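Local coordinates for tryptophanyl-tRNA synthetase (Thermus thermophilus, PDB 2EL7), which probably catalyses the ATP-dependent attachment of tryptophan to its cognate tRNA, as a homodimeric class I aminoacyl-tRNA synthetase, at residues Ile8-Glu13 against Ser56-Arg61; Ile41-Ala46 against Leu81-His86; Ile14-Tyr19 against Ile204-Pro209. One frame throughout, in Å; residues are numbered along the deposited sequence.

In the fold
Interaction 1 stands between the other two. Its centre lies about 10 Å from that of interaction 2 and about 15 Å from that of interaction 3, whereas interactions 2 and 3 have centres about 21 Å apart and do not touch. Ile8 O probably accepts a hydrogen bond from Val42 N at 2.9 Å, and Leu58 packs on Ala46, tying interaction 1 to interaction 2. Residues 8-13 run on directly into 14-19, carrying the predicted HIGH motif from interaction 1 into interaction 3. Interaction 2 borders the predicted tryptophan site, with Gln84 about 3 Å from Asp136 between nearest side-chain atoms. Interactions 1 and 2 also meet the second subunit.

Interaction 1. Residues Ile8-Glu13 against Ser56-Arg61; sequences IQPSGE and STLAQR
Pro10 O rests against the flank of Arg61, 3.8 Å from its CB, and although a guanidinium lies close by, the two segments meet without any hydrogen bond between them. Arg61 NE is also 3.8 Å from Pro10 O and approaches it obliquely, too far off to bond. The arginine chain bends at chi3 (55°), which folds its end back along its own helix, although the placing of the guanidinium there is doubtful in the model. The apolar part of the contact is made by a leucine methyl group that reaches across to the proline, with Pro10 CB 4.2 Å from Leu58 CD1. It is brought there because Leu58 CG stands opposite the backbone N (chi1 -178°).

Residues 8-13 leave the end of strand 4-8, and from Pro10 on they open the predicted HIGH motif, a signature of class I synthetases, in the loop that leads to helix 16-33 of the Rossmann-type catalytic domain. Helix 55-72, which carries Leu58 and Arg61, is the crossover between parallel strands 37-41 and 80-83. Its Leu58 and Ala59 also pack on Gly326 and Leu327, respectively, of the second subunit.

The backbones come nearest at Ser11 and Arg61, whose CA atoms are 5.0 Å apart. Ser11 N faces Arg61 O at 3.7 Å but is turned to Gln9 O instead, closing an inverse gamma turn centred on Pro10 through a weak bond of 2.8 Å. Ser11 CB leads away from the helix, and its OG accepts from Glu13 N at 3.0 Å in a nearly straight bond (168°), an ST turn. The nearest side-chain atoms of Ser11 and Lys198, a predicted ATP-binding residue, are about 6 Å apart.

Interaction 2. Residues Ile41-Ala46 against Leu81-His86; sequences IVDYHA and LFVQSH
Ile41 O is gripped by two amides that reach it from opposite faces of its carbonyl plane: Gln84 N across the contact, and Asp43 N from its own loop, each at 2.9 Å. Ile41 N in turn gives a nearly straight bond to Phe82 O (171°), and Ile41 and Val83 form a parallel bridge. Asp43 OD1 accepts from Ser85 OG at 2.6 Å and Asp43 OD2 from Ser85 N at 3.1 Å, both through syn lone pairs, so the carboxylate straddles one residue. Asp43 CG, tucked between backbone N and carbonyl carbon (chi1 57°), is thereby swung toward Ser85. With an alanine in place of Asp43, Ser85 N and OG would probably both lose their acceptor and the serine hydroxyl would be freer to turn. Ser85 CB lies over one face of the Tyr44 ring, 4.0 Å from its centroid, a CH-pi contact; Trp95 of the second subunit meets that tyrosine edge-to-face. The extended Gln84 chain brings its amide against Val42 and Tyr44 CB, near Asp136. These turns at the C-terminal ends of neighbouring parallel strands are where a Rossmann fold places its active site, here beside the predicted tryptophan pocket.

Interaction 3. Residues Ile14-Tyr19 against Ile204-Pro209; sequences IHIGNY and IGLLEP
The His15 imidazole has Asn18 OD1 over the centre of one face, 3.3 Å above the plane, and Gly17 N at its edge, while His15 CB rests on Ile204 O across the contact at 3.3 Å. Within the predicted HIGH motif, at the start of helix 16-33, His15 and Asn18 form a capping box, His15 N donating to Asn18 OD1 at 3.0 Å; a separate weak capping bond runs from Gly17 N to His15 ND1. The ring leads away from residues 204-209, onto Met196 and Lys198 of the predicted KMSKS motif, so the two class signatures meet here.

The backbones beside the bridged pair His15 and Gly205 are joined twice. Leu206 N donates to Ile14 O at 2.9 Å, in the carbonyl plane, and Ile16 N to Ile204 O at 3.1 Å. The two methyl groups of Leu206 divide the contact: CD1 lies 3.7 Å from Ile14 CG2, CD2 3.6 Å from Ile16 N and also against Tyr19 CB. Its CG stands beside the backbone N (chi1 -44°), which sets CD1 against Ile14 and CD2 against the first helical turn. Gly205 N donates to Glu208 OE2 at 2.7 Å, nearly along the C-O axis.

Interaction 1. Residues Ile8-Glu13 against Ser56-Arg61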
# COMPACT_ATOMS: atom_id res chain seq x y z
N ILE A 8 16.92 -5.90 7.47
CA ILE A 8 18.07 -5.08 7.82
C ILE A 8 17.66 -3.61 7.87
O ILE A 8 17.12 -3.06 6.89
CB ILE A 8 19.19 -5.25 6.78
CG1 ILE A 8 19.82 -6.64 6.94
CG2 ILE A 8 20.24 -4.13 6.92
CD1 ILE A 8 20.94 -6.88 5.94
N GLN A 9 17.91 -2.95 8.99
CA GLN A 9 17.55 -1.54 9.08
C GLN A 9 18.43 -0.69 8.16
O GLN A 9 19.63 -0.96 8.01
CB GLN A 9 17.65 -1.05 10.54
CG GLN A 9 16.65 -1.74 11.44
CD GLN A 9 15.24 -1.66 10.88
OE1 GLN A 9 14.80 -0.58 10.46
NE2 GLN A 9 14.53 -2.79 10.85
N PRO A 10 17.85 0.34 7.52
CA PRO A 10 18.58 1.22 6.61
C PRO A 10 19.56 2.15 7.37
O PRO A 10 19.27 3.33 7.61
CB PRO A 10 17.46 1.98 5.92
CG PRO A 10 16.49 2.18 7.02
CD PRO A 10 16.46 0.81 7.70
N SER A 11 20.71 1.61 7.76
CA SER A 11 21.70 2.38 8.51
C SER A 11 23.10 1.77 8.43
O SER A 11 23.25 0.55 8.46
CB SER A 11 21.29 2.46 9.98
OG SER A 11 22.42 2.71 10.81
N GLY A 12 24.12 2.62 8.37
CA GLY A 12 25.48 2.10 8.32
C GLY A 12 26.16 1.99 9.68
O GLY A 12 27.37 1.83 9.75
N GLU A 13 25.40 2.08 10.77
CA GLU A 13 25.98 2.00 12.12
C GLU A 13 25.79 0.63 12.77
O GLU A 13 24.82 0.42 13.51
CB GLU A 13 25.35 3.05 13.03
CG GLU A 13 25.33 4.46 12.45
CD GLU A 13 26.71 5.05 12.31
OE1 GLU A 13 27.46 5.04 13.32
OE2 GLU A 13 27.06 5.52 11.21
N SER A 56 17.15 13.55 2.32
CA SER A 56 18.36 13.86 1.55
C SER A 56 19.49 12.93 2.01
O SER A 56 20.57 12.90 1.44
CB SER A 56 18.79 15.30 1.80
OG SER A 56 19.35 15.40 3.11
N THR A 57 19.21 12.15 3.04
CA THR A 57 20.21 11.28 3.58
C THR A 57 19.93 9.76 3.52
O THR A 57 20.84 8.96 3.77
CB THR A 57 20.48 11.76 5.02
OG1 THR A 57 21.86 12.11 5.13
CG2 THR A 57 20.08 10.74 6.05
N LEU A 58 18.71 9.37 3.14
CA LEU A 58 18.33 7.94 3.12
C LEU A 58 18.97 7.05 2.07
O LEU A 58 19.29 5.90 2.35
CB LEU A 58 16.81 7.81 3.03
CG LEU A 58 16.13 6.44 3.05
CD1 LEU A 58 16.50 5.68 4.30
CD2 LEU A 58 14.62 6.64 2.97
N ALA A 59 19.15 7.56 0.86
CA ALA A 59 19.79 6.77 -0.19
C ALA A 59 21.19 6.33 0.27
O ALA A 59 21.55 5.15 0.20
CB ALA A 59 19.87 7.60 -1.49
N GLN A 60 21.97 7.29 0.77
CA GLN A 60 23.31 6.98 1.25
C GLN A 60 23.26 6.01 2.43
O GLN A 60 24.08 5.08 2.48
CB GLN A 60 24.05 8.25 1.68
CG GLN A 60 25.53 8.03 2.10
CD GLN A 60 26.40 7.38 0.99
OE1 GLN A 60 26.15 7.59 -0.20
NE2 GLN A 60 27.43 6.60 1.40
N ARG A 61 22.33 6.21 3.37
CA ARG A 61 22.24 5.31 4.52
C ARG A 61 21.86 3.89 4.09
O ARG A 61 22.28 2.91 4.70
CB ARG A 61 21.23 5.82 5.55
CG ARG A 61 21.82 6.76 6.59
CD ARG A 61 20.79 7.75 7.06
NE ARG A 61 19.60 7.10 7.58
CZ ARG A 61 18.38 7.60 7.45
NH1 ARG A 61 18.20 8.76 6.82
NH2 ARG A 61 17.33 6.96 7.97

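Interaction 2. Residues Ile41-Ala46 against Leu81-His86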
# COMPACT_ATOMS: atom_id res chain seq x y z
N ILE A 41 16.93 -4.93 2.99
CA ILE A 41 17.22 -3.66 3.63
C ILE A 41 15.88 -2.91 3.58
O ILE A 41 15.47 -2.44 2.51
CB ILE A 41 18.33 -2.89 2.85
CG1 ILE A 41 19.67 -3.61 2.99
CG2 ILE A 41 18.44 -1.45 3.35
CD1 ILE A 41 20.81 -2.99 2.17
N VAL A 42 15.21 -2.79 4.71
CA VAL A 42 13.89 -2.15 4.72
C VAL A 42 13.84 -0.61 4.73
O VAL A 42 13.39 -0.01 5.70
CB VAL A 42 13.01 -2.71 5.88
CG1 VAL A 42 12.69 -4.16 5.62
CG2 VAL A 42 13.71 -2.57 7.21
N ASP A 43 14.23 -0.01 3.61
CA ASP A 43 14.26 1.44 3.50
C ASP A 43 12.88 2.09 3.71
O ASP A 43 12.79 3.19 4.25
CB ASP A 43 14.89 1.86 2.15
CG ASP A 43 14.18 1.27 0.93
OD1 ASP A 43 14.45 1.74 -0.18
OD2 ASP A 43 13.35 0.35 1.07
N TYR A 44 11.82 1.39 3.31
CA TYR A 44 10.46 1.91 3.50
C TYR A 44 10.11 2.12 4.98
O TYR A 44 9.19 2.86 5.29
CB TYR A 44 9.42 0.99 2.86
CG TYR A 44 9.15 1.32 1.40
CD1 TYR A 44 8.73 0.33 0.50
CD2 TYR A 44 9.35 2.61 0.92
CE1 TYR A 44 8.51 0.63 -0.84
CE2 TYR A 44 9.13 2.92 -0.42
CZ TYR A 44 8.71 1.93 -1.30
OH TYR A 44 8.51 2.24 -2.63
N HIS A 45 10.85 1.46 5.88
CA HIS A 45 10.61 1.58 7.32
C HIS A 45 11.03 2.97 7.81
O HIS A 45 10.50 3.47 8.82
CB HIS A 45 11.37 0.48 8.06
CG HIS A 45 11.21 0.49 9.55
ND1 HIS A 45 10.02 0.77 10.18
CD2 HIS A 45 12.10 0.21 10.54
CE1 HIS A 45 10.17 0.66 11.49
NE2 HIS A 45 11.43 0.32 11.73
N ALA A 46 11.97 3.60 7.10
CA ALA A 46 12.44 4.93 7.49
C ALA A 46 11.33 5.96 7.33
O ALA A 46 11.26 6.90 8.11
CB ALA A 46 13.66 5.34 6.65
N LEU A 81 20.72 -10.47 -1.34
CA LEU A 81 20.58 -9.18 -0.67
C LEU A 81 19.99 -8.16 -1.59
O LEU A 81 20.47 -7.99 -2.70
CB LEU A 81 21.95 -8.69 -0.22
CG LEU A 81 22.09 -7.37 0.53
CD1 LEU A 81 21.34 -7.44 1.86
CD2 LEU A 81 23.58 -7.12 0.80
N PHE A 82 18.95 -7.48 -1.12
CA PHE A 82 18.27 -6.47 -1.92
C PHE A 82 17.61 -5.39 -1.06
O PHE A 82 17.50 -5.54 0.17
CB PHE A 82 17.22 -7.16 -2.79
CG PHE A 82 16.15 -7.87 -2.02
CD1 PHE A 82 14.96 -7.22 -1.71
CD2 PHE A 82 16.31 -9.19 -1.62
CE1 PHE A 82 13.93 -7.89 -1.02
CE2 PHE A 82 15.31 -9.87 -0.93
CZ PHE A 82 14.10 -9.21 -0.63
N VAL A 83 17.20 -4.31 -1.71
CA VAL A 83 16.56 -3.18 -1.03
C VAL A 83 15.05 -3.29 -1.19
O VAL A 83 14.56 -3.44 -2.31
CB VAL A 83 17.01 -1.83 -1.63
CG1 VAL A 83 16.21 -0.69 -0.99
CG2 VAL A 83 18.49 -1.64 -1.42
N GLN A 84 14.32 -3.20 -0.09
CA GLN A 84 12.86 -3.33 -0.11
C GLN A 84 12.19 -2.58 -1.28
O GLN A 84 11.53 -3.22 -2.10
CB GLN A 84 12.30 -2.89 1.24
CG GLN A 84 10.80 -2.93 1.38
CD GLN A 84 10.33 -2.65 2.82
OE1 GLN A 84 11.07 -2.11 3.65
NE2 GLN A 84 9.10 -3.03 3.10
N SER A 85 12.39 -1.26 -1.38
CA SER A 85 11.79 -0.48 -2.48
C SER A 85 12.15 -0.92 -3.91
O SER A 85 11.50 -0.48 -4.86
CB SER A 85 12.09 1.03 -2.32
OG SER A 85 13.45 1.37 -2.54
N HIS A 86 13.16 -1.76 -4.08
CA HIS A 86 13.51 -2.21 -5.43
C HIS A 86 12.56 -3.27 -5.97
O HIS A 86 12.53 -3.52 -7.15
CB HIS A 86 14.96 -2.69 -5.48
CG HIS A 86 15.95 -1.58 -5.30
ND1 HIS A 86 17.30 -1.74 -5.51
CD2 HIS A 86 15.78 -0.29 -4.91
CE1 HIS A 86 17.92 -0.60 -5.25
NE2 HIS A 86 17.02 0.29 -4.88

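Interaction 3. Residues Ile14-Tyr19 against Ile204-Pro209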
# COMPACT_ATOMS: atom_id res chain seq x y z
N ILE A 14 26.71 -0.29 12.52
CA ILE A 14 26.61 -1.62 13.11
C ILE A 14 27.56 -1.65 14.31
O ILE A 14 28.74 -1.30 14.18
CB ILE A 14 27.05 -2.73 12.09
CG1 ILE A 14 26.44 -2.46 10.71
CG2 ILE A 14 26.66 -4.12 12.60
CD1 ILE A 14 24.94 -2.20 10.73
N HIS A 15 27.06 -2.07 15.48
CA HIS A 15 27.92 -2.15 16.66
C HIS A 15 28.19 -3.61 17.04
O HIS A 15 27.60 -4.52 16.45
CB HIS A 15 27.34 -1.35 17.83
CG HIS A 15 25.91 -1.67 18.13
ND1 HIS A 15 25.49 -2.91 18.56
CD2 HIS A 15 24.80 -0.89 18.12
CE1 HIS A 15 24.20 -2.88 18.81
NE2 HIS A 15 23.75 -1.66 18.55
N ILE A 16 29.08 -3.84 17.99
CA ILE A 16 29.43 -5.21 18.35
C ILE A 16 28.27 -5.97 18.94
O ILE A 16 28.33 -7.20 19.10
CB ILE A 16 30.62 -5.25 19.34
CG1 ILE A 16 30.23 -4.64 20.68
CG2 ILE A 16 31.83 -4.52 18.74
CD1 ILE A 16 31.28 -4.83 21.74
N GLY A 17 27.22 -5.22 19.27
CA GLY A 17 26.02 -5.82 19.82
C GLY A 17 25.30 -6.50 18.67
O GLY A 17 24.89 -7.66 18.78
N ASN A 18 25.16 -5.78 17.56
CA ASN A 18 24.51 -6.32 16.35
C ASN A 18 25.36 -7.50 15.86
O ASN A 18 24.87 -8.58 15.55
CB ASN A 18 24.48 -5.28 15.22
CG ASN A 18 23.70 -4.02 15.58
OD1 ASN A 18 24.14 -2.89 15.29
ND2 ASN A 18 22.52 -4.20 16.19
N TYR A 19 26.67 -7.26 15.80
CA TYR A 19 27.59 -8.25 15.30
C TYR A 19 27.58 -9.58 16.04
O TYR A 19 27.29 -10.61 15.43
CB TYR A 19 29.00 -7.67 15.28
CG TYR A 19 30.01 -8.64 14.74
CD1 TYR A 19 29.91 -9.13 13.45
CD2 TYR A 19 31.07 -9.08 15.54
CE1 TYR A 19 30.84 -10.05 12.95
CE2 TYR A 19 32.01 -9.99 15.06
CZ TYR A 19 31.88 -10.47 13.76
OH TYR A 19 32.80 -11.39 13.30
N ILE A 204 30.01 0.61 20.50
CA ILE A 204 31.35 0.45 19.96
C ILE A 204 31.05 -0.05 18.54
O ILE A 204 30.63 -1.19 18.35
CB ILE A 204 32.16 -0.61 20.73
CG1 ILE A 204 32.44 -0.11 22.14
CG2 ILE A 204 33.49 -0.86 20.01
CD1 ILE A 204 33.33 -1.04 22.98
N GLY A 205 31.25 0.83 17.56
CA GLY A 205 30.97 0.47 16.18
C GLY A 205 32.05 -0.39 15.55
O GLY A 205 33.22 -0.31 15.92
N LEU A 206 31.66 -1.23 14.59
CA LEU A 206 32.62 -2.10 13.92
C LEU A 206 33.59 -1.29 13.09
O LEU A 206 34.73 -1.71 12.88
CB LEU A 206 31.91 -3.10 13.00
CG LEU A 206 30.66 -3.81 13.53
CD1 LEU A 206 30.27 -4.88 12.53
CD2 LEU A 206 30.93 -4.43 14.90
N LEU A 207 33.16 -0.12 12.62
CA LEU A 207 34.00 0.72 11.79
C LEU A 207 34.41 2.01 12.48
O LEU A 207 35.02 2.89 11.88
CB LEU A 207 33.29 1.03 10.47
CG LEU A 207 32.87 -0.18 9.62
CD1 LEU A 207 32.31 0.33 8.30
CD2 LEU A 207 34.05 -1.13 9.36
N GLU A 208 34.06 2.12 13.76
CA GLU A 208 34.37 3.30 14.56
C GLU A 208 35.87 3.56 14.52
O GLU A 208 36.66 2.64 14.48
CB GLU A 208 33.88 3.07 16.00
CG GLU A 208 33.99 4.26 16.93
CD GLU A 208 33.29 4.05 18.26
OE1 GLU A 208 33.55 4.83 19.20
OE2 GLU A 208 32.47 3.10 18.39
N PRO A 209 36.28 4.84 14.52
CA PRO A 209 37.74 5.07 14.48
C PRO A 209 38.46 4.43 15.69
O PRO A 209 38.01 4.51 16.84
CB PRO A 209 37.84 6.59 14.47
CG PRO A 209 36.61 7.00 13.76
CD PRO A 209 35.56 6.12 14.41
O HOH W 1 30.61 1.23 12.80